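Local coordinates for protein aminoglycoside phosphotransferase (Mycobacterium smegmatis, PDB 6EF6) that phosphorylates (S)-1-amino-2-propanol as the kinase of a bacterial microcompartment devoted to aminoacetone utilization, at residues S45-N50 and A135-E140; D145-L150 and L232-L237; A202-A207 and A340-Y345. All blocks are in the same frame, centred on the assembly; numbering follows the deposited sequence.

In the fold
The three contacts illustrate how chemistry follows position in a two-lobed kinase fold. Interaction 1 is partly buried and rich in exposed residues; it joins the edge of the N-terminal sheet to the chain linking the lobes, and it alone has a hydrogen bond between its segments. Interaction 2 is a buried, leucine-rich contact in the C-terminal lobe, and interaction 3, also buried, pairs two helices through alanines. No two contacts share a helix or strand. Interactions 1 and 2 come within about 4 Å at their nearest atoms without touching, whereas the centres of 1 and 3 stand about 38 Å apart, on opposite sides of the chain's centre.

Interaction 1: residues S45-N50 and A135-E140; sequences SLRLLN and AEPDEE
Glu-139 reaches over to the backbone of Asn-50, and Pro-137 and Ala-135 meet the side chain of Leu-49 beside it. In this kinase-like fold, residues 45-48 form an edge strand of the five-stranded N-terminal sheet, and 135-140 belong to the chain running from that sheet toward the C-terminal lobe. Both branches of Leu-49 lie near the carbonyl O of Ala-135, CD2 at 3.6 Å; CD1 also faces CB of Ala-135 at 4.3 Å, while CD2 rests 3.7 Å from CG of the Pro-137 ring. That same ring carbon is approached by CG of Arg-47, 4.1 Å away, whose chain bends at chi2 and chi3 just beyond the touching atom. Leu-58 of strand 55-61 also packs on Leu-49. A bound benzoic acid lies about 6 Å from the side chain of Ala-135. Glu-139 crosses Leu-49 at a slant, and its bend at chi2 (90°) swings the carboxylate toward residues 49 and 50. There OE2 accepts the N-H of Asn-50 at 2.8 Å in a nearly straight bond (175°), the donor standing above the carboxylate plane, 48° out of it.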
ATOM      1  N   SER A  45     -18.096  19.497   9.461  1.00 41.09           N
ATOM      2  CA  SER A  45     -16.909  20.016   8.810  1.00 41.56           C
ATOM      3  C   SER A  45     -16.112  18.862   8.217  1.00 37.07           C
ATOM      4  O   SER A  45     -16.127  17.737   8.730  1.00 38.79           O
ATOM      5  CB  SER A  45     -16.041  20.803   9.789  1.00 46.33           C
ATOM      6  OG  SER A  45     -15.621  19.998  10.865  1.00 54.21           O
ATOM      7  N   LEU A  46     -15.437  19.154   7.111  1.00 39.40           N
ATOM      8  CA  LEU A  46     -14.574  18.206   6.421  1.00 37.85           C
ATOM      9  C   LEU A  46     -13.183  18.801   6.283  1.00 38.92           C
ATOM     10  O   LEU A  46     -13.036  19.958   5.887  1.00 41.30           O
ATOM     11  CB  LEU A  46     -15.114  17.911   5.026  1.00 37.51           C
ATOM     12  CG  LEU A  46     -16.472  17.212   4.977  1.00 42.81           C
ATOM     13  CD1 LEU A  46     -17.010  17.234   3.538  1.00 50.26           C
ATOM     14  CD2 LEU A  46     -16.343  15.781   5.484  1.00 39.04           C
ATOM     15  N   ARG A  47     -12.172  18.010   6.608  1.00 35.35           N
ATOM     16  CA  ARG A  47     -10.765  18.401   6.521  1.00 35.08           C
ATOM     17  C   ARG A  47     -10.070  17.340   5.684  1.00 34.34           C
ATOM     18  O   ARG A  47     -10.060  16.158   6.059  1.00 34.19           O
ATOM     19  CB  ARG A  47     -10.147  18.425   7.920  1.00 40.51           C
ATOM     20  CG  ARG A  47      -8.637  18.606   7.979  1.00 46.21           C
ATOM     21  CD  ARG A  47      -8.262  20.025   7.654  1.00 48.36           C
ATOM     22  NE  ARG A  47      -8.957  20.947   8.533  1.00 52.74           N
ATOM     23  CZ  ARG A  47      -9.112  22.243   8.291  1.00 49.07           C
ATOM     24  NH1 ARG A  47      -8.616  22.779   7.179  1.00 50.42           N
ATOM     25  NH2 ARG A  47      -9.781  22.995   9.156  1.00 48.38           N
ATOM     26  N   LEU A  48      -9.486  17.739   4.560  1.00 34.66           N
ATOM     27  CA  LEU A  48      -8.754  16.777   3.731  1.00 34.36           C
ATOM     28  C   LEU A  48      -7.479  16.311   4.431  1.00 29.97           C
ATOM     29  O   LEU A  48      -6.637  17.126   4.815  1.00 34.28           O
ATOM     30  CB  LEU A  48      -8.387  17.405   2.383  1.00 37.23           C
ATOM     31  CG  LEU A  48      -7.700  16.422   1.415  1.00 38.49           C
ATOM     32  CD1 LEU A  48      -8.648  15.267   1.048  1.00 41.27           C
ATOM     33  CD2 LEU A  48      -7.172  17.167   0.165  1.00 33.78           C
ATOM     34  N   LEU A  49      -7.320  14.994   4.573  1.00 31.69           N
ATOM     35  CA  LEU A  49      -6.156  14.408   5.228  1.00 34.77           C
ATOM     36  C   LEU A  49      -5.099  14.004   4.200  1.00 33.17           C
ATOM     37  O   LEU A  49      -5.399  13.735   3.034  1.00 33.45           O
ATOM     38  CB  LEU A  49      -6.582  13.188   6.063  1.00 31.70           C
ATOM     39  CG  LEU A  49      -7.586  13.493   7.182  1.00 34.96           C
ATOM     40  CD1 LEU A  49      -7.887  12.227   7.977  1.00 43.26           C
ATOM     41  CD2 LEU A  49      -7.080  14.612   8.111  1.00 36.30           C
ATOM     42  N   ASN A  50      -3.846  13.961   4.643  1.00 30.82           N
ATOM     43  CA  ASN A  50      -2.727  13.647   3.748  1.00 29.11           C
ATOM     44  C   ASN A  50      -2.425  12.146   3.775  1.00 30.61           C
ATOM     45  O   ASN A  50      -1.308  11.702   4.035  1.00 34.35           O
ATOM     46  CB  ASN A  50      -1.509  14.487   4.095  1.00 34.15           C
ATOM     47  CG  ASN A  50      -1.709  15.938   3.764  1.00 38.16           C
ATOM     48  OD1 ASN A  50      -2.641  16.278   3.040  1.00 38.54           O
ATOM     49  ND2 ASN A  50      -0.861  16.794   4.294  1.00 44.34           N
ATOM     50  N   ALA A 135      -4.838  10.206  13.187  1.00 30.22           N
ATOM     51  CA  ALA A 135      -5.324  10.761  11.932  1.00 28.99           C
ATOM     52  C   ALA A 135      -5.603  12.254  11.995  1.00 32.34           C
ATOM     53  O   ALA A 135      -5.683  12.884  10.944  1.00 31.70           O
ATOM     54  CB  ALA A 135      -6.609  10.040  11.506  1.00 29.78           C
ATOM     55  N   GLU A 136      -5.786  12.830  13.178  1.00 35.07           N
ATOM     56  CA  GLU A 136      -6.051  14.257  13.234  1.00 37.35           C
ATOM     57  C   GLU A 136      -4.784  15.012  12.836  1.00 34.87           C
ATOM     58  O   GLU A 136      -3.685  14.634  13.238  1.00 33.05           O
ATOM     59  CB  GLU A 136      -6.488  14.677  14.633  1.00 40.95           C
ATOM     60  CG  GLU A 136      -6.898  16.133  14.699  1.00 49.35           C
ATOM     61  CD  GLU A 136      -7.430  16.534  16.056  1.00 60.22           C
ATOM     62  OE1 GLU A 136      -8.107  15.707  16.703  1.00 54.25           O
ATOM     63  OE2 GLU A 136      -7.168  17.684  16.469  1.00 71.97           O
ATOM     64  N   PRO A 137      -4.890  16.040  12.001  1.00 39.63           N
ATOM     65  CA  PRO A 137      -3.683  16.771  11.603  1.00 42.56           C
ATOM     66  C   PRO A 137      -2.982  17.373  12.814  1.00 44.19           C
ATOM     67  O   PRO A 137      -3.634  17.881  13.736  1.00 39.42           O
ATOM     68  CB  PRO A 137      -4.230  17.870  10.689  1.00 46.65           C
ATOM     69  CG  PRO A 137      -5.457  17.280  10.122  1.00 50.05           C
ATOM     70  CD  PRO A 137      -6.065  16.485  11.240  1.00 45.82           C
ATOM     71  N   ASP A 138      -1.646  17.333  12.808  1.00 45.07           N
ATOM     72  CA  ASP A 138      -0.834  16.709  11.748  1.00 41.07           C
ATOM     73  C   ASP A 138      -0.837  15.202  11.977  1.00 35.84           C
ATOM     74  O   ASP A 138      -0.644  14.751  13.104  1.00 35.42           O
ATOM     75  CB  ASP A 138       0.604  17.228  11.766  1.00 53.48           C
ATOM     76  CG  ASP A 138       0.701  18.693  11.378  1.00 78.27           C
ATOM     77  OD1 ASP A 138      -0.121  19.143  10.549  1.00 83.89           O
ATOM     78  OD2 ASP A 138       1.599  19.391  11.904  1.00 88.02           O
ATOM     79  N   GLU A 139      -1.063  14.446  10.900  1.00 36.49           N
ATOM     80  CA  GLU A 139      -1.187  12.998  11.004  1.00 37.35           C
ATOM     81  C   GLU A 139       0.103  12.391  11.537  1.00 35.06           C
ATOM     82  O   GLU A 139       1.201  12.760  11.119  1.00 34.44           O
ATOM     83  CB  GLU A 139      -1.454  12.405   9.627  1.00 32.74           C
ATOM     84  CG  GLU A 139      -2.749  12.870   8.985  1.00 40.05           C
ATOM     85  CD  GLU A 139      -2.571  14.114   8.136  1.00 41.80           C
ATOM     86  OE1 GLU A 139      -1.512  14.767   8.233  1.00 45.52           O
ATOM     87  OE2 GLU A 139      -3.483  14.441   7.354  1.00 37.76           O
ATOM     88  N   GLU A 140      -0.034  11.418  12.423  1.00 25.37           N
ATOM     89  CA  GLU A 140       1.122  10.823  13.071  1.00 32.53           C
ATOM     90  C   GLU A 140       1.170   9.335  12.756  1.00 31.13           C
ATOM     91  O   GLU A 140       0.192   8.603  12.972  1.00 25.72           O
ATOM     92  CB  GLU A 140       1.116  11.059  14.578  1.00 40.34           C
ATOM     93  CG  GLU A 140       2.405  10.630  15.253  1.00 67.14           C
ATOM     94  CD  GLU A 140       2.431  10.957  16.738  1.00 88.24           C
ATOM     95  OE1 GLU A 140       1.509  11.654  17.217  1.00 92.63           O
ATOM     96  OE2 GLU A 140       3.377  10.512  17.423  1.00 94.98           O
TER

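Interaction 2: residues D145-L150 and L232-L237; sequences DDFQTL and LRLANL. With ACT (acetate ion), chain F.
Leu-150 pushes its side chain between Leu-232, Leu-234 and Leu-237, and following it outward gives most of the contact. From CB, which points toward the opposing segment, the chain turns with CG anti to the backbone N (chi1 176°), and CG comes 4.0 Å from the carbonyl O of Leu-232. Here the branches part. CD1 stays near that same oxygen and meets CD2 of Leu-237 at 3.7 Å, with CD1 of Leu-237 just as near, the two side chains crossing at roughly a right angle. CD2 lies 3.5 Å from O of Leu-232 and turns to CD2 of Leu-234 at 3.7 Å.

Residues 232-237 follow Asp-231, a sodium ligand here, and include Asn-236; the sequence HADLRLAN has the form of the catalytic loop in phosphotransferases of the protein kinase-like fold. The leucines pack that loop, with its short 3-10 turn at 234-236, against the start of helix 147-163. Val-250 of the adjoining hairpin touches both Leu-232 and Leu-237.

Leu-234 offers its other branch to an aromatic ring. Its CD1 sits over one face of Phe-147, 4.1 Å from the ring centroid and 29° off the normal, a CH-pi contact in which CZ is the closest ring atom. Trp-281 stacks with the same phenyl ring, adding a second aromatic group to the cluster. Just before Leu-150, Thr-149 turns its hydroxyl elsewhere: its OG1 gives a short hydrogen bond of 2.5 Å to OXT of an acetate ion, probably from the crystallisation liquor. Arg-246 holds that acetate too, and forms a salt bridge with OD1 of Asp-146, whose OD2 accepts the N-H of Thr-143.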
ATOM      1  N   ASP A 145      12.469   5.234  12.617  1.00 17.79           N
ATOM      2  CA  ASP A 145      12.898   4.523  13.807  1.00 17.56           C
ATOM      3  C   ASP A 145      12.085   3.281  14.096  1.00 17.76           C
ATOM      4  O   ASP A 145      12.374   2.600  15.093  1.00 18.36           O
ATOM      5  CB  ASP A 145      12.796   5.445  15.039  1.00 19.83           C
ATOM      6  CG  ASP A 145      13.728   6.676  14.975  1.00 27.05           C
ATOM      7  OD1 ASP A 145      14.767   6.572  14.342  1.00 28.38           O
ATOM      8  OD2 ASP A 145      13.396   7.694  15.598  1.00 38.53           O
ATOM      9  N   ASP A 146      11.097   2.968  13.265  1.00 15.25           N
ATOM     10  CA  ASP A 146      10.059   1.989  13.582  1.00 15.33           C
ATOM     11  C   ASP A 146       9.914   0.877  12.559  1.00 14.55           C
ATOM     12  O   ASP A 146       8.887   0.177  12.558  1.00 15.45           O
ATOM     13  CB  ASP A 146       8.707   2.673  13.796  1.00 17.53           C
ATOM     14  CG  ASP A 146       8.745   3.721  14.869  1.00 21.30           C
ATOM     15  OD1 ASP A 146       9.273   3.414  15.968  1.00 24.25           O
ATOM     16  OD2 ASP A 146       8.228   4.829  14.602  1.00 23.65           O
ATOM     17  N   PHE A 147      10.933   0.613  11.763  1.00 13.50           N
ATOM     18  CA  PHE A 147      10.869  -0.506  10.832  1.00 13.37           C
ATOM     19  C   PHE A 147      10.568  -1.829  11.524  1.00 13.54           C
ATOM     20  O   PHE A 147       9.923  -2.702  10.925  1.00 14.46           O
ATOM     21  CB  PHE A 147      12.113  -0.627   9.949  1.00 14.32           C
ATOM     22  CG  PHE A 147      12.119   0.369   8.814  1.00 13.58           C
ATOM     23  CD1 PHE A 147      11.347   0.101   7.682  1.00 15.11           C
ATOM     24  CD2 PHE A 147      12.828   1.543   8.880  1.00 14.59           C
ATOM     25  CE1 PHE A 147      11.289   0.997   6.661  1.00 17.52           C
ATOM     26  CE2 PHE A 147      12.794   2.446   7.819  1.00 17.88           C
ATOM     27  CZ  PHE A 147      12.029   2.163   6.712  1.00 17.32           C
ATOM     28  N   GLN A 148      11.118  -2.070  12.709  1.00 13.19           N
ATOM     29  CA  GLN A 148      10.867  -3.327  13.399  1.00 13.03           C
ATOM     30  C   GLN A 148       9.392  -3.512  13.696  1.00 14.09           C
ATOM     31  O   GLN A 148       8.866  -4.625  13.524  1.00 14.56           O
ATOM     32  CB  GLN A 148      11.707  -3.386  14.671  1.00 13.69           C
ATOM     33  CG  GLN A 148      11.551  -4.721  15.377  1.00 14.18           C
ATOM     34  CD  GLN A 148      12.505  -4.911  16.533  1.00 15.17           C
ATOM     35  OE1 GLN A 148      13.585  -4.288  16.621  1.00 16.73           O
ATOM     36  NE2 GLN A 148      12.198  -5.838  17.380  1.00 16.24           N
ATOM     37  N   THR A 149       8.723  -2.485  14.205  1.00 13.69           N
ATOM     38  CA  THR A 149       7.302  -2.567  14.498  1.00 13.87           C
ATOM     39  C   THR A 149       6.514  -2.817  13.222  1.00 15.41           C
ATOM     40  O   THR A 149       5.596  -3.649  13.210  1.00 15.21           O
ATOM     41  CB  THR A 149       6.865  -1.254  15.144  1.00 18.89           C
ATOM     42  OG1 THR A 149       7.620  -1.097  16.353  1.00 22.94           O
ATOM     43  CG2 THR A 149       5.403  -1.241  15.506  1.00 20.17           C
ATOM     44  N   LEU A 150       6.906  -2.180  12.123  1.00 14.34           N
ATOM     45  CA  LEU A 150       6.248  -2.430  10.846  1.00 13.25           C
ATOM     46  C   LEU A 150       6.408  -3.883  10.421  1.00 14.11           C
ATOM     47  O   LEU A 150       5.432  -4.519   9.974  1.00 14.61           O
ATOM     48  CB  LEU A 150       6.804  -1.446   9.814  1.00 14.59           C
ATOM     49  CG  LEU A 150       6.298  -1.627   8.378  1.00 14.42           C
ATOM     50  CD1 LEU A 150       4.790  -1.480   8.285  1.00 18.69           C
ATOM     51  CD2 LEU A 150       6.985  -0.540   7.514  1.00 15.34           C
ATOM     52  N   LEU A 232       2.166  -1.266   2.638  1.00 14.18           N
ATOM     53  CA  LEU A 232       2.589  -1.186   4.043  1.00 15.90           C
ATOM     54  C   LEU A 232       3.811  -0.299   4.229  1.00 16.47           C
ATOM     55  O   LEU A 232       4.843  -0.676   4.805  1.00 17.76           O
ATOM     56  CB  LEU A 232       2.815  -2.585   4.584  1.00 15.73           C
ATOM     57  CG  LEU A 232       1.532  -3.394   4.834  1.00 14.27           C
ATOM     58  CD1 LEU A 232       1.862  -4.860   5.161  1.00 14.38           C
ATOM     59  CD2 LEU A 232       0.685  -2.772   5.922  1.00 16.80           C
ATOM     60  N   ARG A 233       3.630   0.910   3.746  1.00 17.56           N
ATOM     61  CA  ARG A 233       4.522   2.033   4.024  0.53 18.01           C
ATOM     62  C   ARG A 233       4.366   2.496   5.462  1.00 18.87           C
ATOM     63  O   ARG A 233       3.289   2.382   6.045  1.00 19.19           O
ATOM     64  CB  ARG A 233       4.109   3.223   3.169  0.53 19.00           C
ATOM     65  CG  ARG A 233       4.403   3.018   1.754  0.53 17.11           C
ATOM     66  CD  ARG A 233       4.049   4.238   0.932  0.53 20.87           C
ATOM     67  NE  ARG A 233       2.622   4.326   0.639  0.53 21.45           N
ATOM     68  CZ  ARG A 233       1.793   5.276   1.080  0.53 21.85           C
ATOM     69  NH1 ARG A 233       2.217   6.252   1.871  0.53 28.48           N
ATOM     70  NH2 ARG A 233       0.503   5.243   0.738  0.53 25.59           N
ATOM     71  N   LEU A 234       5.433   3.081   6.042  1.00 18.23           N
ATOM     72  CA  LEU A 234       5.341   3.582   7.402  1.00 18.61           C
ATOM     73  C   LEU A 234       4.168   4.547   7.580  1.00 19.61           C
ATOM     74  O   LEU A 234       3.517   4.558   8.620  1.00 20.31           O
ATOM     75  CB  LEU A 234       6.667   4.261   7.761  1.00 19.83           C
ATOM     76  CG  LEU A 234       7.903   3.363   7.912  1.00 17.10           C
ATOM     77  CD1 LEU A 234       9.190   4.215   7.776  1.00 23.25           C
ATOM     78  CD2 LEU A 234       7.926   2.639   9.214  1.00 21.14           C
ATOM     79  N   ALA A 235       3.910   5.378   6.556  1.00 20.24           N
ATOM     80  CA  ALA A 235       2.854   6.375   6.639  1.00 21.99           C
ATOM     81  C   ALA A 235       1.466   5.776   6.794  1.00 18.21           C
ATOM     82  O   ALA A 235       0.564   6.486   7.216  1.00 20.37           O
ATOM     83  CB  ALA A 235       2.859   7.211   5.348  1.00 22.72           C
ATOM     84  N   ASN A 236       1.286   4.494   6.460  1.00 18.20           N
ATOM     85  CA  ASN A 236      -0.015   3.833   6.588  1.00 19.52           C
ATOM     86  C   ASN A 236      -0.194   3.108   7.918  1.00 17.51           C
ATOM     87  O   ASN A 236      -1.181   2.364   8.092  1.00 18.54           O
ATOM     88  CB  ASN A 236      -0.235   2.882   5.414  1.00 16.99           C
ATOM     89  CG  ASN A 236      -0.697   3.615   4.179  1.00 19.13           C
ATOM     90  OD1 ASN A 236      -1.194   4.741   4.267  1.00 22.23           O
ATOM     91  ND2 ASN A 236      -0.536   3.016   3.038  1.00 19.63           N
ATOM     92  N   LEU A 237       0.693   3.298   8.896  1.00 18.62           N
ATOM     93  CA  LEU A 237       0.503   2.775  10.246  1.00 18.10           C
ATOM     94  C   LEU A 237       0.436   3.981  11.165  1.00 20.33           C
ATOM     95  O   LEU A 237       1.460   4.564  11.540  1.00 21.61           O
ATOM     96  CB  LEU A 237       1.620   1.795  10.623  1.00 20.70           C
ATOM     97  CG  LEU A 237       1.388   0.347  10.125  1.00 25.20           C
ATOM     98  CD1 LEU A 237       1.531   0.233   8.616  1.00 23.29           C
ATOM     99  CD2 LEU A 237       2.315  -0.628  10.831  1.00 23.23           C
TER
HETATM  100  C   ACT F 405       6.067   0.179  18.980  1.00 50.43           C
HETATM  101  O   ACT F 405       5.053   0.722  19.509  1.00 52.78           O
HETATM  102  OXT ACT F 405       6.799   0.616  18.051  1.00 44.05           O
HETATM  103  CH3 ACT F 405       6.480  -1.210  19.537  1.00 47.31           C

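Interaction 3: residues A202-A207 and A340-Y345; sequences ALLTRA and ALAERY
Ala-207 and Ala-342 face one another with their methyl groups, CB to CB 3.7 Å. Leu-204 reaches the methyl of Ala-342 by a less direct route. Its CB sets off away from the other helix, and a chi1 of -63° puts CG beside the backbone N; CD1 continues the chain in extended form, and CD2, the branch turned off it, comes 3.9 Å from CB of Ala-342. The carbonyl O of Leu-203 lies against the same methyl.

The segments belong to helices 198-218 and 325-347, two members of the helical C-terminal lobe. The axes of the two segments approach to 8.8 Å and cross at 44°, a close approach that the small alanines permit. A third helix, 303-320, adds Phe-308, which touches both alanines.

Tyr-345 comes from the next turn. CG lies opposite the backbone N across the CA-CB bond (chi1 -170°), which sends the ring alongside helix 198-218, where Leu-210, Leu-211 and Lys-214 also touch it. Within the contact, CD2 meets CB of Ala-207 at 4.0 Å, and CE2 lies 3.6 Å from the carbonyl O of Ala-207, which approaches the ring obliquely. The hydroxyl, at the far end of the ring, is hydrogen-bonded to OG of Ser-305.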
ATOM      1  N   ALA A 202      18.211   0.377 -20.588  1.00 14.29           N
ATOM      2  CA  ALA A 202      19.099  -0.784 -20.649  1.00 14.53           C
ATOM      3  C   ALA A 202      19.372  -1.350 -19.261  1.00 13.66           C
ATOM      4  O   ALA A 202      19.231  -2.563 -19.038  1.00 14.25           O
ATOM      5  CB  ALA A 202      20.377  -0.413 -21.377  1.00 17.81           C
ATOM      6  N   LEU A 203      19.824  -0.510 -18.315  1.00 13.80           N
ATOM      7  CA  LEU A 203      20.108  -0.981 -16.950  1.00 14.12           C
ATOM      8  C   LEU A 203      18.877  -1.558 -16.288  1.00 12.68           C
ATOM      9  O   LEU A 203      18.910  -2.644 -15.706  1.00 13.48           O
ATOM     10  CB  LEU A 203      20.635   0.171 -16.094  1.00 17.46           C
ATOM     11  CG  LEU A 203      22.129   0.440 -16.205  1.00 33.21           C
ATOM     12  CD1 LEU A 203      22.454   1.729 -15.525  1.00 26.41           C
ATOM     13  CD2 LEU A 203      22.861  -0.665 -15.490  1.00 46.88           C
ATOM     14  N   LEU A 204      17.767  -0.859 -16.393  1.00 12.64           N
ATOM     15  CA  LEU A 204      16.561  -1.231 -15.690  1.00 13.09           C
ATOM     16  C   LEU A 204      15.951  -2.473 -16.307  1.00 14.43           C
ATOM     17  O   LEU A 204      15.398  -3.322 -15.607  1.00 13.12           O
ATOM     18  CB  LEU A 204      15.527  -0.105 -15.608  1.00 13.36           C
ATOM     19  CG  LEU A 204      16.017   1.127 -14.807  1.00 13.03           C
ATOM     20  CD1 LEU A 204      15.090   2.286 -15.025  1.00 15.57           C
ATOM     21  CD2 LEU A 204      16.145   0.828 -13.352  1.00 14.35           C
ATOM     22  N   THR A 205      16.006  -2.639 -17.652  1.00 13.36           N
ATOM     23  CA  THR A 205      15.486  -3.845 -18.296  1.00 14.55           C
ATOM     24  C   THR A 205      16.321  -5.053 -17.937  1.00 13.22           C
ATOM     25  O   THR A 205      15.777  -6.120 -17.669  1.00 14.10           O
ATOM     26  CB  THR A 205      15.402  -3.711 -19.821  1.00 13.81           C
ATOM     27  OG1 THR A 205      14.515  -2.654 -20.158  1.00 14.02           O
ATOM     28  CG2 THR A 205      14.859  -5.021 -20.484  1.00 14.60           C
ATOM     29  N   ARG A 206      17.650  -4.916 -17.860  1.00 13.78           N
ATOM     30  CA  ARG A 206      18.460  -6.078 -17.507  1.00 14.82           C
ATOM     31  C   ARG A 206      18.149  -6.535 -16.099  1.00 14.25           C
ATOM     32  O   ARG A 206      18.022  -7.729 -15.846  1.00 14.40           O
ATOM     33  CB  ARG A 206      19.931  -5.689 -17.658  1.00 16.82           C
ATOM     34  CG  ARG A 206      20.892  -6.885 -17.676  1.00 21.28           C
ATOM     35  CD  ARG A 206      20.649  -7.711 -18.939  1.00 45.25           C
ATOM     36  NE  ARG A 206      21.688  -8.716 -19.200  1.00 50.22           N
ATOM     37  CZ  ARG A 206      21.444  -9.934 -19.685  1.00 58.17           C
ATOM     38  NH1 ARG A 206      20.207 -10.297 -20.000  1.00 58.79           N
ATOM     39  NH2 ARG A 206      22.440 -10.791 -19.911  1.00 55.39           N
ATOM     40  N   ALA A 207      18.025  -5.588 -15.166  1.00 13.72           N
ATOM     41  CA  ALA A 207      17.699  -5.922 -13.787  1.00 14.66           C
ATOM     42  C   ALA A 207      16.281  -6.442 -13.689  1.00 13.65           C
ATOM     43  O   ALA A 207      16.041  -7.435 -12.972  1.00 13.50           O
ATOM     44  CB  ALA A 207      17.899  -4.699 -12.880  1.00 14.08           C
ATOM     45  N   ALA A 340      20.959   3.193 -10.077  1.00 13.55           N
ATOM     46  CA  ALA A 340      21.967   2.837  -9.098  1.00 14.28           C
ATOM     47  C   ALA A 340      21.601   1.530  -8.405  1.00 14.04           C
ATOM     48  O   ALA A 340      22.472   0.655  -8.228  1.00 16.01           O
ATOM     49  CB  ALA A 340      22.182   3.991  -8.118  1.00 17.60           C
ATOM     50  N   LEU A 341      20.336   1.379  -8.015  1.00 13.34           N
ATOM     51  CA  LEU A 341      19.873   0.131  -7.422  1.00 14.29           C
ATOM     52  C   LEU A 341      20.002  -1.020  -8.416  1.00 14.56           C
ATOM     53  O   LEU A 341      20.440  -2.128  -8.047  1.00 15.06           O
ATOM     54  CB  LEU A 341      18.439   0.312  -6.951  1.00 14.68           C
ATOM     55  CG  LEU A 341      18.274   1.237  -5.751  1.00 14.08           C
ATOM     56  CD1 LEU A 341      16.814   1.554  -5.535  1.00 16.12           C
ATOM     57  CD2 LEU A 341      18.919   0.651  -4.475  1.00 17.28           C
ATOM     58  N   ALA A 342      19.626  -0.810  -9.674  1.00 13.47           N
ATOM     59  CA  ALA A 342      19.710  -1.842 -10.701  1.00 12.80           C
ATOM     60  C   ALA A 342      21.141  -2.335 -10.861  1.00 14.64           C
ATOM     61  O   ALA A 342      21.369  -3.546 -10.996  1.00 14.91           O
ATOM     62  CB  ALA A 342      19.154  -1.320 -12.001  1.00 13.97           C
ATOM     63  N   GLU A 343      22.128  -1.424 -10.845  1.00 14.59           N
ATOM     64  CA  GLU A 343      23.502  -1.851 -11.001  1.00 15.59           C
ATOM     65  C   GLU A 343      23.945  -2.733  -9.838  1.00 16.29           C
ATOM     66  O   GLU A 343      24.657  -3.724 -10.024  1.00 18.35           O
ATOM     67  CB  GLU A 343      24.421  -0.644 -11.165  1.00 20.22           C
ATOM     68  CG  GLU A 343      25.863  -1.036 -11.442  1.00 34.70           C
ATOM     69  CD  GLU A 343      26.820  -0.142 -10.679  1.00 62.42           C
ATOM     70  OE1 GLU A 343      26.858  -0.234  -9.431  1.00 69.33           O
ATOM     71  OE2 GLU A 343      27.507   0.676 -11.323  1.00 73.73           O
ATOM     72  N   ARG A 344      23.539  -2.363  -8.617  1.00 16.12           N
ATOM     73  CA  ARG A 344      23.865  -3.169  -7.449  1.00 15.69           C
ATOM     74  C   ARG A 344      23.183  -4.538  -7.521  1.00 15.02           C
ATOM     75  O   ARG A 344      23.794  -5.568  -7.208  1.00 16.58           O
ATOM     76  CB  ARG A 344      23.452  -2.402  -6.192  1.00 19.61           C
ATOM     77  CG  ARG A 344      24.395  -1.215  -5.967  1.00 35.13           C
ATOM     78  CD  ARG A 344      23.921  -0.201  -4.936  1.00 62.94           C
ATOM     79  NE  ARG A 344      24.566   1.101  -5.140  1.00 74.51           N
ATOM     80  CZ  ARG A 344      24.032   2.272  -4.802  1.00 69.73           C
ATOM     81  NH1 ARG A 344      24.695   3.402  -5.037  1.00 64.96           N
ATOM     82  NH2 ARG A 344      22.831   2.321  -4.239  1.00 67.08           N
ATOM     83  N   TYR A 345      21.926  -4.567  -7.980  1.00 14.07           N
ATOM     84  CA  TYR A 345      21.178  -5.815  -8.136  1.00 14.69           C
ATOM     85  C   TYR A 345      21.870  -6.729  -9.136  1.00 14.72           C
ATOM     86  O   TYR A 345      22.114  -7.912  -8.861  1.00 16.50           O
ATOM     87  CB  TYR A 345      19.768  -5.454  -8.572  1.00 14.19           C
ATOM     88  CG  TYR A 345      18.778  -6.589  -8.551  1.00 13.47           C
ATOM     89  CD1 TYR A 345      18.248  -7.069  -7.388  1.00 14.47           C
ATOM     90  CD2 TYR A 345      18.325  -7.159  -9.752  1.00 14.49           C
ATOM     91  CE1 TYR A 345      17.303  -8.069  -7.395  1.00 15.00           C
ATOM     92  CE2 TYR A 345      17.429  -8.154  -9.784  1.00 14.99           C
ATOM     93  CZ  TYR A 345      16.888  -8.683  -8.620  1.00 15.64           C
ATOM     94  OH  TYR A 345      15.966  -9.675  -8.663  1.00 17.32           O
TER